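Long-range contacts in peptide ABC transporter, peptide-binding protein (Enterococcus faecalis, PDB 3O6P), which is probably the substrate-binding component of a peptide ABC transporter, seen here as one fragment of the longer extracellular solute-binding protein: residues A[100-105]-A[130-135]; A[54-59]-A[67-72]; A[32-37]-A[76-81]. One frame throughout, in Å; residues are numbered along the deposited sequence. Where two conformers were deposited one is given.

Contact 1 of 3, residues A[100-105]-A[130-135]; sequences TMDILS and KVTVSP
The parallel strand pair of a beta-alpha-beta crossover meets here: Met101 on strand 99-106 pairs with Val131 on strand 129-136, helix 109-125 running between the two strands in the chain. The short axes are turned 24° against each other, and the register holds from Thr100 beside Lys130 to Ser105 beside Pro135. Five backbone bonds join them in the weave expected of parallel strands, where one residue sends its N-H and its C=O to two different neighbours. Ile103 does so, its N bonding to Thr132 O at 2.8 Å and its O accepting from Ser134 N.

On the face shared by Asp102, Thr132 and Ser134, a carboxylate binds two hydroxyls. Asp102 CG stands anti to the backbone N (chi1 -174°), a torsion that carries the carboxylate across to the partner strand. Thr132 OG1 donates to the anti lone pair of Asp102 OD1 at 2.6 Å, while Ser134 OG donates to Asp102 OD2 at 2.9 Å from the syn side, 15° out of the carboxylate plane. With one bond on each oxygen, the carboxylate's rotation is fixed.

Strand 129-136 is an outermost strand of the five-stranded mixed sheet in this chain, and strand 99-106 separates it from strand 152-158. The opposite face is largely apolar and carries the crossover helix, whose Val115 touches Ile103 and Val133. There Val131 CG1 meets Ile103 CD1 at 3.7 Å, and Val131 CG2 packs 3.8 Å from Met101 CG, where the selenomethionine and valine side chains run side by side in the same direction.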
ATOM      1  N   THR A 100       0.419  -3.260  19.286  1.00 15.57           N
ATOM      2  CA  THR A 100       0.207  -1.826  19.451  1.00 16.53           C
ATOM      3  C   THR A 100       1.005  -1.184  18.338  1.00 16.43           C
ATOM      4  O   THR A 100       2.204  -1.451  18.164  1.00 17.28           O
ATOM      5  CB  THR A 100       0.650  -1.297  20.840  1.00 17.93           C
ATOM      6  OG1 THR A 100      -0.189  -1.877  21.839  1.00 19.94           O
ATOM      7  CG2 THR A 100       0.501   0.222  20.920  1.00 20.51           C
HETATM    8  N   MSE A 101       0.306  -0.426  17.504  1.00 15.36           N
HETATM    9  CA  MSE A 101       0.951   0.158  16.326  1.00 15.13           C
HETATM   10  C   MSE A 101       0.603   1.616  16.177  1.00 15.03           C
HETATM   11  O   MSE A 101      -0.537   2.011  16.398  1.00 14.92           O
HETATM   12  CB  MSE A 101       0.561  -0.601  15.061  1.00 15.37           C
HETATM   13  CG  MSE A 101      -0.930  -0.614  14.770  1.00 15.00           C
HETATM   14 SE   MSE A 101      -1.341  -1.560  13.098  0.75 14.21          SE
HETATM   15  CE  MSE A 101      -0.601  -0.268  11.882  1.00 16.11           C
ATOM     16  N   ASP A 102       1.589   2.409  15.774  1.00 14.90           N
ATOM     17  CA  ASP A 102       1.388   3.825  15.550  1.00 15.22           C
ATOM     18  C   ASP A 102       1.307   4.093  14.050  1.00 14.69           C
ATOM     19  O   ASP A 102       2.067   3.517  13.282  1.00 17.12           O
ATOM     20  CB  ASP A 102       2.568   4.609  16.145  1.00 16.52           C
ATOM     21  CG  ASP A 102       2.364   6.101  16.072  1.00 18.90           C
ATOM     22  OD1 ASP A 102       1.452   6.611  16.754  1.00 22.18           O
ATOM     23  OD2 ASP A 102       3.142   6.771  15.356  1.00 22.41           O
ATOM     24  N   ILE A 103       0.413   4.984  13.631  1.00 14.04           N
ATOM     25  CA  ILE A 103       0.395   5.409  12.230  1.00 13.45           C
ATOM     26  C   ILE A 103       0.901   6.854  12.149  1.00 13.70           C
ATOM     27  O   ILE A 103       0.261   7.777  12.659  1.00 14.35           O
ATOM     28  CB  ILE A 103      -1.018   5.352  11.585  1.00 14.49           C
ATOM     29  CG1 ILE A 103      -1.686   4.005  11.827  1.00 14.89           C
ATOM     30  CG2 ILE A 103      -0.931   5.671  10.057  1.00 13.81           C
ATOM     31  CD1 ILE A 103      -3.147   3.982  11.382  1.00 15.55           C
ATOM     32  N   LEU A 104       2.048   7.029  11.507  1.00 12.69           N
ATOM     33  CA  LEU A 104       2.611   8.339  11.252  1.00 13.27           C
ATOM     34  C   LEU A 104       1.868   8.941  10.057  1.00 13.42           C
ATOM     35  O   LEU A 104       1.592   8.242   9.084  1.00 12.99           O
ATOM     36  CB  LEU A 104       4.090   8.155  10.934  1.00 13.66           C
ATOM     37  CG  LEU A 104       4.963   9.362  10.638  1.00 14.88           C
ATOM     38  CD1 LEU A 104       5.074  10.257  11.886  1.00 17.03           C
ATOM     39  CD2 LEU A 104       6.344   8.844  10.178  1.00 17.34           C
ATOM     40  N   SER A 105       1.527  10.221  10.121  0.50 13.55           N
ATOM     41  CA  SER A 105       0.834  10.843   8.998  0.50 13.71           C
ATOM     42  C   SER A 105       1.134  12.320   8.909  0.50 13.86           C
ATOM     43  O   SER A 105       1.802  12.897   9.776  0.50 14.10           O
ATOM     44  CB  SER A 105      -0.686  10.656   9.119  0.50 14.43           C
ATOM     45  OG  SER A 105      -1.226  11.514  10.122  0.50 14.34           O
ATOM     46  N   LYS A 130      -4.238  -2.312  19.190  1.00 16.01           N
ATOM     47  CA  LYS A 130      -4.463  -0.935  19.590  1.00 16.00           C
ATOM     48  C   LYS A 130      -3.697  -0.088  18.610  1.00 15.63           C
ATOM     49  O   LYS A 130      -2.566  -0.436  18.245  1.00 15.58           O
ATOM     50  CB  LYS A 130      -3.935  -0.690  21.000  1.00 17.28           C
ATOM     51  CG  LYS A 130      -3.921   0.778  21.375  1.00 21.86           C
ATOM     52  CD  LYS A 130      -3.565   1.004  22.842  1.00 28.31           C
ATOM     53  CE  LYS A 130      -3.518   2.504  23.167  1.00 31.61           C
ATOM     54  NZ  LYS A 130      -4.882   3.087  23.199  1.00 35.58           N
ATOM     55  N   VAL A 131      -4.307   1.005  18.156  1.00 14.50           N
ATOM     56  CA  VAL A 131      -3.637   1.849  17.143  1.00 13.81           C
ATOM     57  C   VAL A 131      -3.588   3.274  17.637  1.00 14.62           C
ATOM     58  O   VAL A 131      -4.618   3.812  18.034  1.00 15.22           O
ATOM     59  CB  VAL A 131      -4.413   1.847  15.794  1.00 12.86           C
ATOM     60  CG1 VAL A 131      -3.690   2.712  14.767  1.00 13.19           C
ATOM     61  CG2 VAL A 131      -4.601   0.428  15.252  1.00 14.68           C
ATOM     62  N   THR A 132      -2.404   3.886  17.580  1.00 14.46           N
ATOM     63  CA  THR A 132      -2.234   5.309  17.889  1.00 15.85           C
ATOM     64  C   THR A 132      -1.897   6.055  16.609  1.00 15.81           C
ATOM     65  O   THR A 132      -1.597   5.443  15.583  1.00 15.04           O
ATOM     66  CB  THR A 132      -1.099   5.503  18.920  1.00 15.87           C
ATOM     67  OG1 THR A 132       0.120   4.991  18.373  1.00 17.67           O
ATOM     68  CG2 THR A 132      -1.423   4.724  20.205  1.00 17.53           C
ATOM     69  N   VAL A 133      -1.946   7.378  16.672  1.00 15.77           N
ATOM     70  CA  VAL A 133      -1.620   8.186  15.502  1.00 16.07           C
ATOM     71  C   VAL A 133      -0.658   9.279  15.825  1.00 16.14           C
ATOM     72  O   VAL A 133      -0.709   9.854  16.919  1.00 16.84           O
ATOM     73  CB  VAL A 133      -2.888   8.787  14.835  1.00 16.74           C
ATOM     74  CG1 VAL A 133      -3.819   7.657  14.332  1.00 16.44           C
ATOM     75  CG2 VAL A 133      -3.612   9.715  15.768  1.00 19.35           C
ATOM     76  N   SER A 134       0.197   9.602  14.851  1.00 16.45           N
ATOM     77  CA  SER A 134       1.164  10.676  15.027  1.00 17.13           C
ATOM     78  C   SER A 134       1.168  11.611  13.831  1.00 17.20           C
ATOM     79  O   SER A 134       1.952  11.436  12.908  1.00 16.48           O
ATOM     80  CB  SER A 134       2.558  10.105  15.243  1.00 17.93           C
ATOM     81  OG  SER A 134       2.621   9.359  16.445  1.00 20.59           O
ATOM     82  N   PRO A 135       0.255  12.597  13.822  1.00 18.18           N
ATOM     83  CA  PRO A 135       0.269  13.587  12.728  1.00 17.77           C
ATOM     84  C   PRO A 135       1.383  14.610  12.947  1.00 17.70           C
ATOM     85  O   PRO A 135       1.500  15.185  14.041  1.00 17.85           O
ATOM     86  CB  PRO A 135      -1.130  14.232  12.796  1.00 18.21           C
ATOM     87  CG  PRO A 135      -1.937  13.334  13.705  1.00 19.69           C
ATOM     88  CD  PRO A 135      -0.933  12.750  14.680  1.00 18.78           C
TER

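Contact 2 of 3, residues A[54-59]-A[67-72]; sequences VPADMA and DFAKEA
Asp67 is the N-cap of helix 68-72, and its carboxylate also reaches across to Asp57 in the loop 54-59. From CB onward, a chi1 of -176° swings CG to the far side from the backbone N, which brings CG within 3.5 Å of Asp57 N. Beyond CG the two oxygens share that amide through weak bonds: OD1 is the nearer, at a bent 121°, whereas OD2 is approached almost straight at 170°. OD2 turns back to its own helix as well, accepting weakly from Ala69 N and Lys70 N, so the capping carboxylate serves helix end and loop together. OD1 has a firmer partner in a water, which donates to it at 2.8 Å, donates also to Pro55 O and accepts from Ala59 N. This water links two backbone points of the 54-59 loop to the capping carboxylate.

The main chain joins loop and helix too. Phe68 N, the first amide of the helix, bonds to Ala59 O at 2.8 Å, almost in line with the carbonyl bond. Apolar contacts accompany these bonds: Ala56 CB packs on Ala69 CB, and the Val54 and Phe68 side chains lie roughly perpendicular to each other. The Phe68 ring also meets Trp206 of helix 202-218 edge-to-face, joining the small helix to the longer one. At its closest, Val54 CG1 lies 3.5 Å from Phe68 CD2, approaching the ring obliquely.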
ATOM      1  N   VAL A  54      -1.011   0.864  -8.733  1.00 12.59           N
ATOM      2  CA  VAL A  54      -0.952   1.740  -9.926  1.00 13.94           C
ATOM      3  C   VAL A  54      -2.365   2.305 -10.148  1.00 14.20           C
ATOM      4  O   VAL A  54      -3.336   1.532 -10.146  1.00 14.42           O
ATOM      5  CB  VAL A  54      -0.508   0.922 -11.158  1.00 13.57           C
ATOM      6  CG1 VAL A  54      -0.645   1.743 -12.448  1.00 15.89           C
ATOM      7  CG2 VAL A  54       0.939   0.453 -10.987  1.00 14.16           C
ATOM      8  N   PRO A  55      -2.499   3.641 -10.313  1.00 15.31           N
ATOM      9  CA  PRO A  55      -3.843   4.213 -10.552  1.00 16.09           C
ATOM     10  C   PRO A  55      -4.531   3.654 -11.783  1.00 17.28           C
ATOM     11  O   PRO A  55      -3.869   3.307 -12.766  1.00 17.88           O
ATOM     12  CB  PRO A  55      -3.555   5.701 -10.781  1.00 16.92           C
ATOM     13  CG  PRO A  55      -2.336   5.933  -9.996  1.00 16.75           C
ATOM     14  CD  PRO A  55      -1.497   4.705 -10.147  1.00 15.85           C
ATOM     15  N   ALA A  56      -5.855   3.584 -11.709  1.00 18.85           N
ATOM     16  CA  ALA A  56      -6.724   3.251 -12.837  1.00 22.11           C
ATOM     17  C   ALA A  56      -6.838   4.420 -13.804  1.00 25.20           C
ATOM     18  O   ALA A  56      -6.658   5.569 -13.415  1.00 25.71           O
ATOM     19  CB  ALA A  56      -8.110   2.866 -12.326  1.00 22.85           C
ATOM     20  N   ASP A  57      -7.169   4.115 -15.056  1.00 28.36           N
ATOM     21  CA  ASP A  57      -7.362   5.122 -16.114  1.00 32.67           C
ATOM     22  C   ASP A  57      -6.114   5.940 -16.355  1.00 33.58           C
ATOM     23  O   ASP A  57      -6.206   7.121 -16.694  1.00 34.83           O
ATOM     24  CB  ASP A  57      -8.531   6.069 -15.801  1.00 34.07           C
ATOM     25  CG  ASP A  57      -9.837   5.345 -15.599  1.00 38.03           C
ATOM     26  OD1 ASP A  57     -10.095   4.357 -16.313  1.00 42.39           O
ATOM     27  OD2 ASP A  57     -10.616   5.773 -14.716  1.00 43.78           O
HETATM   28  N   MSE A  58      -4.946   5.324 -16.197  1.00 33.45           N
HETATM   29  CA  MSE A  58      -3.692   6.052 -16.396  1.00 33.89           C
HETATM   30  C   MSE A  58      -2.831   5.497 -17.524  1.00 34.97           C
HETATM   31  O   MSE A  58      -2.365   6.257 -18.380  1.00 35.88           O
HETATM   32  CB  MSE A  58      -2.879   6.099 -15.101  1.00 33.10           C
HETATM   33  CG  MSE A  58      -1.621   6.921 -15.253  1.00 32.33           C
HETATM   34 SE   MSE A  58      -0.441   6.727 -13.737  0.75 27.80          SE
HETATM   35  CE  MSE A  58       0.214   4.919 -14.043  1.00 29.21           C
ATOM     36  N   ALA A  59      -2.616   4.183 -17.520  1.00 35.41           N
ATOM     37  CA  ALA A  59      -1.765   3.532 -18.527  1.00 36.36           C
ATOM     38  C   ALA A  59      -2.507   2.475 -19.346  1.00 37.49           C
ATOM     39  O   ALA A  59      -3.265   1.661 -18.796  1.00 35.80           O
ATOM     40  CB  ALA A  59      -0.532   2.922 -17.870  1.00 36.06           C
ATOM     41  N   ASP A  67      -6.700  -0.932 -20.026  1.00 33.28           N
ATOM     42  CA  ASP A  67      -6.164  -0.226 -18.888  1.00 30.69           C
ATOM     43  C   ASP A  67      -5.303  -1.145 -18.025  1.00 27.98           C
ATOM     44  O   ASP A  67      -5.678  -2.289 -17.780  1.00 27.84           O
ATOM     45  CB  ASP A  67      -7.306   0.332 -18.049  1.00 31.36           C
ATOM     46  CG  ASP A  67      -6.813   1.161 -16.892  1.00 32.47           C
ATOM     47  OD1 ASP A  67      -6.035   2.120 -17.110  1.00 35.44           O
ATOM     48  OD2 ASP A  67      -7.201   0.862 -15.763  1.00 34.80           O
ATOM     49  N   PHE A  68      -4.162  -0.639 -17.560  1.00 24.66           N
ATOM     50  CA  PHE A  68      -3.300  -1.405 -16.653  1.00 21.21           C
ATOM     51  C   PHE A  68      -4.066  -1.951 -15.452  1.00 20.15           C
ATOM     52  O   PHE A  68      -3.927  -3.124 -15.105  1.00 19.73           O
ATOM     53  CB  PHE A  68      -2.139  -0.551 -16.135  1.00 20.59           C
ATOM     54  CG  PHE A  68      -1.136  -1.327 -15.316  1.00 18.10           C
ATOM     55  CD1 PHE A  68      -0.067  -1.992 -15.925  1.00 16.81           C
ATOM     56  CD2 PHE A  68      -1.266  -1.396 -13.931  1.00 17.12           C
ATOM     57  CE1 PHE A  68       0.859  -2.721 -15.155  1.00 15.51           C
ATOM     58  CE2 PHE A  68      -0.360  -2.112 -13.154  1.00 14.09           C
ATOM     59  CZ  PHE A  68       0.712  -2.775 -13.770  1.00 15.28           C
ATOM     60  N   ALA A  69      -4.825  -1.088 -14.776  1.00 19.10           N
ATOM     61  CA  ALA A  69      -5.532  -1.517 -13.554  1.00 18.69           C
ATOM     62  C   ALA A  69      -6.575  -2.595 -13.854  1.00 19.65           C
ATOM     63  O   ALA A  69      -6.726  -3.548 -13.083  1.00 19.47           O
ATOM     64  CB  ALA A  69      -6.160  -0.325 -12.828  1.00 18.69           C
ATOM     65  N   LYS A  70      -7.284  -2.461 -14.974  1.00 21.08           N
ATOM     66  CA  LYS A  70      -8.277  -3.469 -15.350  1.00 23.40           C
ATOM     67  C   LYS A  70      -7.614  -4.819 -15.641  1.00 23.28           C
ATOM     68  O   LYS A  70      -8.114  -5.872 -15.225  1.00 23.18           O
ATOM     69  CB  LYS A  70      -9.120  -3.011 -16.542  1.00 25.52           C
ATOM     70  CG  LYS A  70     -10.014  -1.835 -16.265  1.00 30.69           C
ATOM     71  CD  LYS A  70     -10.640  -1.351 -17.575  1.00 38.73           C
ATOM     72  CE  LYS A  70     -11.761  -0.347 -17.353  1.00 41.81           C
ATOM     73  NZ  LYS A  70     -12.716  -0.341 -18.514  1.00 45.74           N
ATOM     74  N   GLU A  71      -6.489  -4.784 -16.350  0.50 23.26           N
ATOM     75  CA  GLU A  71      -5.747  -5.995 -16.671  0.50 23.59           C
ATOM     76  C   GLU A  71      -5.174  -6.676 -15.427  0.50 22.18           C
ATOM     77  O   GLU A  71      -5.155  -7.908 -15.340  0.50 22.22           O
ATOM     78  CB  GLU A  71      -4.627  -5.695 -17.670  0.50 24.58           C
ATOM     79  CG  GLU A  71      -5.096  -5.590 -19.099  0.50 27.79           C
ATOM     80  CD  GLU A  71      -3.943  -5.645 -20.081  0.50 31.32           C
ATOM     81  OE1 GLU A  71      -3.486  -4.564 -20.489  0.50 34.06           O
ATOM     82  OE2 GLU A  71      -3.480  -6.755 -20.431  0.50 33.13           O
ATOM     83  N   ALA A  72      -4.710  -5.872 -14.471  1.00 20.70           N
ATOM     84  CA  ALA A  72      -4.100  -6.398 -13.264  1.00 18.59           C
ATOM     85  C   ALA A  72      -5.164  -7.037 -12.378  1.00 18.32           C
ATOM     86  O   ALA A  72      -4.876  -7.985 -11.654  1.00 19.06           O
ATOM     87  CB  ALA A  72      -3.344  -5.282 -12.500  1.00 17.99           C
TER
HETATM   88  O   HOH W   1      -3.919   2.433 -15.368  1.00 27.27           O

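Contact 3 of 3, residues A[32-37]-A[76-81]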
ATOM      1  N   SER A  32      -9.677  -4.536   6.946  0.50 11.62           N
ATOM      2  CA  SER A  32     -10.442  -3.852   7.981  0.50 11.53           C
ATOM      3  C   SER A  32     -10.854  -2.427   7.604  0.50 11.53           C
ATOM      4  O   SER A  32     -11.539  -1.773   8.397  0.50 11.32           O
ATOM      5  CB  SER A  32      -9.634  -3.795   9.279  0.50 11.36           C
ATOM      6  OG  SER A  32      -8.645  -2.801   9.162  0.50 12.50           O
ATOM      7  N   ILE A  33     -10.426  -1.935   6.435  1.00 11.92           N
ATOM      8  CA  ILE A  33     -10.668  -0.527   6.082  1.00 11.70           C
ATOM      9  C   ILE A  33     -11.681  -0.416   4.947  1.00 12.61           C
ATOM     10  O   ILE A  33     -11.437  -0.884   3.831  1.00 13.59           O
ATOM     11  CB  ILE A  33      -9.339   0.178   5.699  1.00 11.58           C
ATOM     12  CG1 ILE A  33      -8.261   0.023   6.799  1.00 11.12           C
ATOM     13  CG2 ILE A  33      -9.582   1.657   5.292  1.00 12.60           C
ATOM     14  CD1 ILE A  33      -6.853   0.320   6.264  1.00 11.14           C
ATOM     15  N   ASP A  34     -12.817   0.187   5.249  1.00 12.79           N
ATOM     16  CA  ASP A  34     -13.887   0.390   4.263  1.00 13.06           C
ATOM     17  C   ASP A  34     -13.494   1.578   3.399  1.00 13.08           C
ATOM     18  O   ASP A  34     -13.770   2.719   3.752  1.00 14.26           O
ATOM     19  CB  ASP A  34     -15.203   0.631   5.009  1.00 13.93           C
ATOM     20  CG  ASP A  34     -16.417   0.721   4.103  1.00 15.17           C
ATOM     21  OD1 ASP A  34     -16.269   0.800   2.854  1.00 18.01           O
ATOM     22  OD2 ASP A  34     -17.555   0.732   4.666  1.00 15.88           O
ATOM     23  N   ARG A  35     -12.842   1.297   2.271  1.00 12.84           N
ATOM     24  CA  ARG A  35     -12.351   2.348   1.367  1.00 13.94           C
ATOM     25  C   ARG A  35     -13.503   3.168   0.767  1.00 14.18           C
ATOM     26  O   ARG A  35     -13.342   4.375   0.505  1.00 14.07           O
ATOM     27  CB  ARG A  35     -11.580   1.745   0.172  1.00 13.89           C
ATOM     28  CG  ARG A  35     -10.462   0.703   0.427  1.00 17.69           C
ATOM     29  CD  ARG A  35      -9.402   1.248   1.277  1.00 17.71           C
ATOM     30  NE  ARG A  35      -8.135   0.477   1.266  1.00 14.43           N
ATOM     31  CZ  ARG A  35      -7.970  -0.781   1.703  1.00 12.08           C
ATOM     32  NH1 ARG A  35      -8.992  -1.521   2.150  1.00 14.35           N
ATOM     33  NH2 ARG A  35      -6.760  -1.318   1.712  1.00 12.88           N
ATOM     34  N   LYS A  36     -14.638   2.514   0.511  1.00 14.80           N
ATOM     35  CA  LYS A  36     -15.808   3.221  -0.020  1.00 16.12           C
ATOM     36  C   LYS A  36     -16.274   4.300   0.982  1.00 16.17           C
ATOM     37  O   LYS A  36     -16.481   5.460   0.624  1.00 16.02           O
ATOM     38  CB  LYS A  36     -16.940   2.226  -0.332  1.00 16.72           C
ATOM     39  CG  LYS A  36     -18.126   2.856  -1.062  1.00 20.75           C
ATOM     40  CD  LYS A  36     -19.231   1.825  -1.332  1.00 28.78           C
ATOM     41  CE  LYS A  36     -20.354   2.423  -2.187  1.00 33.14           C
ATOM     42  NZ  LYS A  36     -19.933   2.730  -3.601  1.00 37.23           N
ATOM     43  N   ALA A  37     -16.411   3.926   2.243  1.00 17.01           N
ATOM     44  CA  ALA A  37     -16.785   4.902   3.273  1.00 16.95           C
ATOM     45  C   ALA A  37     -15.728   6.003   3.383  1.00 17.34           C
ATOM     46  O   ALA A  37     -16.055   7.198   3.566  1.00 19.41           O
ATOM     47  CB  ALA A  37     -16.959   4.184   4.641  1.00 17.58           C
ATOM     48  N   ILE A  76      -7.870  -5.761  -3.487  1.00 14.97           N
ATOM     49  CA  ILE A  76      -8.270  -4.920  -2.340  1.00 14.63           C
ATOM     50  C   ILE A  76      -9.736  -5.157  -2.031  1.00 15.29           C
ATOM     51  O   ILE A  76     -10.592  -4.978  -2.916  1.00 16.08           O
ATOM     52  CB  ILE A  76      -7.971  -3.435  -2.561  1.00 14.29           C
ATOM     53  CG1 ILE A  76      -6.452  -3.229  -2.707  1.00 13.65           C
ATOM     54  CG2 ILE A  76      -8.596  -2.573  -1.372  1.00 16.24           C
ATOM     55  CD1 ILE A  76      -6.049  -1.808  -2.900  1.00 15.78           C
ATOM     56  N   GLU A  77     -10.002  -5.614  -0.803  0.50 15.37           N
ATOM     57  CA  GLU A  77     -11.342  -5.920  -0.323  0.50 17.34           C
ATOM     58  C   GLU A  77     -11.535  -5.296   1.032  0.50 17.09           C
ATOM     59  O   GLU A  77     -10.588  -5.172   1.803  0.50 16.89           O
ATOM     60  CB  GLU A  77     -11.511  -7.424  -0.127  0.50 18.56           C
ATOM     61  CG  GLU A  77     -12.347  -8.105  -1.177  0.50 23.29           C
ATOM     62  CD  GLU A  77     -11.737  -8.001  -2.528  0.50 26.11           C
ATOM     63  OE1 GLU A  77     -10.491  -8.077  -2.620  0.50 29.58           O
ATOM     64  OE2 GLU A  77     -12.492  -7.839  -3.508  0.50 28.83           O
ATOM     65  N   TYR A  78     -12.779  -4.938   1.322  1.00 15.46           N
ATOM     66  CA  TYR A  78     -13.187  -4.605   2.676  1.00 15.08           C
ATOM     67  C   TYR A  78     -14.056  -5.753   3.180  1.00 14.86           C
ATOM     68  O   TYR A  78     -15.077  -6.080   2.561  1.00 15.31           O
ATOM     69  CB  TYR A  78     -13.962  -3.275   2.694  1.00 15.38           C
ATOM     70  CG  TYR A  78     -14.686  -3.067   3.990  1.00 14.15           C
ATOM     71  CD1 TYR A  78     -13.986  -2.950   5.189  1.00 13.85           C
ATOM     72  CD2 TYR A  78     -16.071  -3.036   4.029  1.00 16.39           C
ATOM     73  CE1 TYR A  78     -14.657  -2.803   6.412  1.00 12.43           C
ATOM     74  CE2 TYR A  78     -16.744  -2.870   5.220  1.00 16.18           C
ATOM     75  CZ  TYR A  78     -16.027  -2.760   6.418  1.00 14.56           C
ATOM     76  OH  TYR A  78     -16.695  -2.606   7.621  1.00 15.84           O
ATOM     77  N   ASP A  79     -13.629  -6.396   4.268  1.00 14.52           N
ATOM     78  CA  ASP A  79     -14.397  -7.499   4.847  1.00 15.12           C
ATOM     79  C   ASP A  79     -13.892  -7.731   6.262  1.00 15.11           C
ATOM     80  O   ASP A  79     -12.828  -8.316   6.453  1.00 15.11           O
ATOM     81  CB  ASP A  79     -14.188  -8.750   3.973  1.00 16.86           C
ATOM     82  CG  ASP A  79     -15.001  -9.938   4.430  1.00 20.15           C
ATOM     83  OD1 ASP A  79     -15.300 -10.069   5.621  1.00 22.91           O
ATOM     84  OD2 ASP A  79     -15.323 -10.769   3.564  1.00 27.20           O
ATOM     85  N   THR A  80     -14.641  -7.286   7.261  1.00 14.59           N
ATOM     86  CA  THR A  80     -14.114  -7.418   8.626  1.00 15.20           C
ATOM     87  C   THR A  80     -14.138  -8.842   9.138  1.00 14.29           C
ATOM     88  O   THR A  80     -13.350  -9.145  10.028  1.00 14.33           O
ATOM     89  CB  THR A  80     -14.727  -6.448   9.693  1.00 14.98           C
ATOM     90  OG1 THR A  80     -16.119  -6.744   9.858  1.00 19.15           O
ATOM     91  CG2 THR A  80     -14.526  -4.980   9.299  1.00 15.91           C
ATOM     92  N   LYS A  81     -15.011  -9.711   8.598  1.00 15.19           N
ATOM     93  CA  LYS A  81     -14.953 -11.159   8.950  1.00 16.02           C
ATOM     94  C   LYS A  81     -13.601 -11.745   8.517  1.00 16.23           C
ATOM     95  O   LYS A  81     -12.908 -12.437   9.306  1.00 15.91           O
ATOM     96  CB  LYS A  81     -16.112 -11.950   8.310  1.00 18.13           C
ATOM     97  CG  LYS A  81     -16.132 -13.423   8.691  1.00 22.35           C
ATOM     98  CD  LYS A  81     -17.445 -14.109   8.304  1.00 29.68           C
ATOM     99  CE  LYS A  81     -17.385 -15.612   8.620  1.00 33.11           C
ATOM    100  NZ  LYS A  81     -18.739 -16.243   8.619  1.00 37.22           N
TER
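The touching parts, 32-35 and 76-80, run 131° apart end to end, drawing closest where Ser32 faces Thr80 and Asp34 faces Tyr78, and no hydrogen bond spans them. Side chains do the joining, chiefly through the Tyr78 ring. Asp34 CB sits almost directly over the centre of one face, 3.5 Å from the ring centroid, a CH-pi contact. The carboxylate beyond it lies nearly flat on the same ring, the two planes 10° apart, with OD2 3.7 Å from Tyr78 CE2. Backbone atoms take part as well: Asp34 N comes within 3.3 Å of Tyr78 CD1, and Ser32 O lies at the ring edge.

Each segment leads into a helix, and each helix has an aspartate as its N-cap: Asp34 for helix 35-43, Asp79 for helix 80-94. The carboxylate of Asp34 is held on its other face as well: Ala37 N donates to OD1 at 3.2 Å from the side away from the tyrosine, well out of the carboxylate plane. That bond and the tyrosine together fix how the group is turned. Asp79 in turn caps Lys82 N, just past the segment.

Arg35 makes the second contact, with its guanidinium lying under Ile76 CG2, which stands over the centre of one face 3.6 Å from CZ. A bend at chi2 (-59°) folds the arginine chain so that this buried group is gripped on several sides: NH2 bonds to Ser30 OG, NE to Pro224 O on strand 223-228, and NH1 weakly to Ile33 O at 3.0 Å.

How the contacts relate
From the N terminus the chain passes strand 5-11 and helix 23-31 before reaching 32-37, at the start of helix 35-43, and contact 3 closes the long excursion that returns at 76-81. Contact 2 is nested inside that excursion, its 54-59 and 67-72 closing a smaller loop without helix or strand between them. After 76-81 the chain runs through helix 80-94 into strand 99-106, where contact 1 begins, in series with the others and closing over helix 109-125. Contacts 1 and 2 lie on opposite sides of the chain's centre, their centres about 31 Å apart. Contact 3 tethers two helix starts, whereas contact 1 builds the sheet edge and contact 2 anchors a short helix.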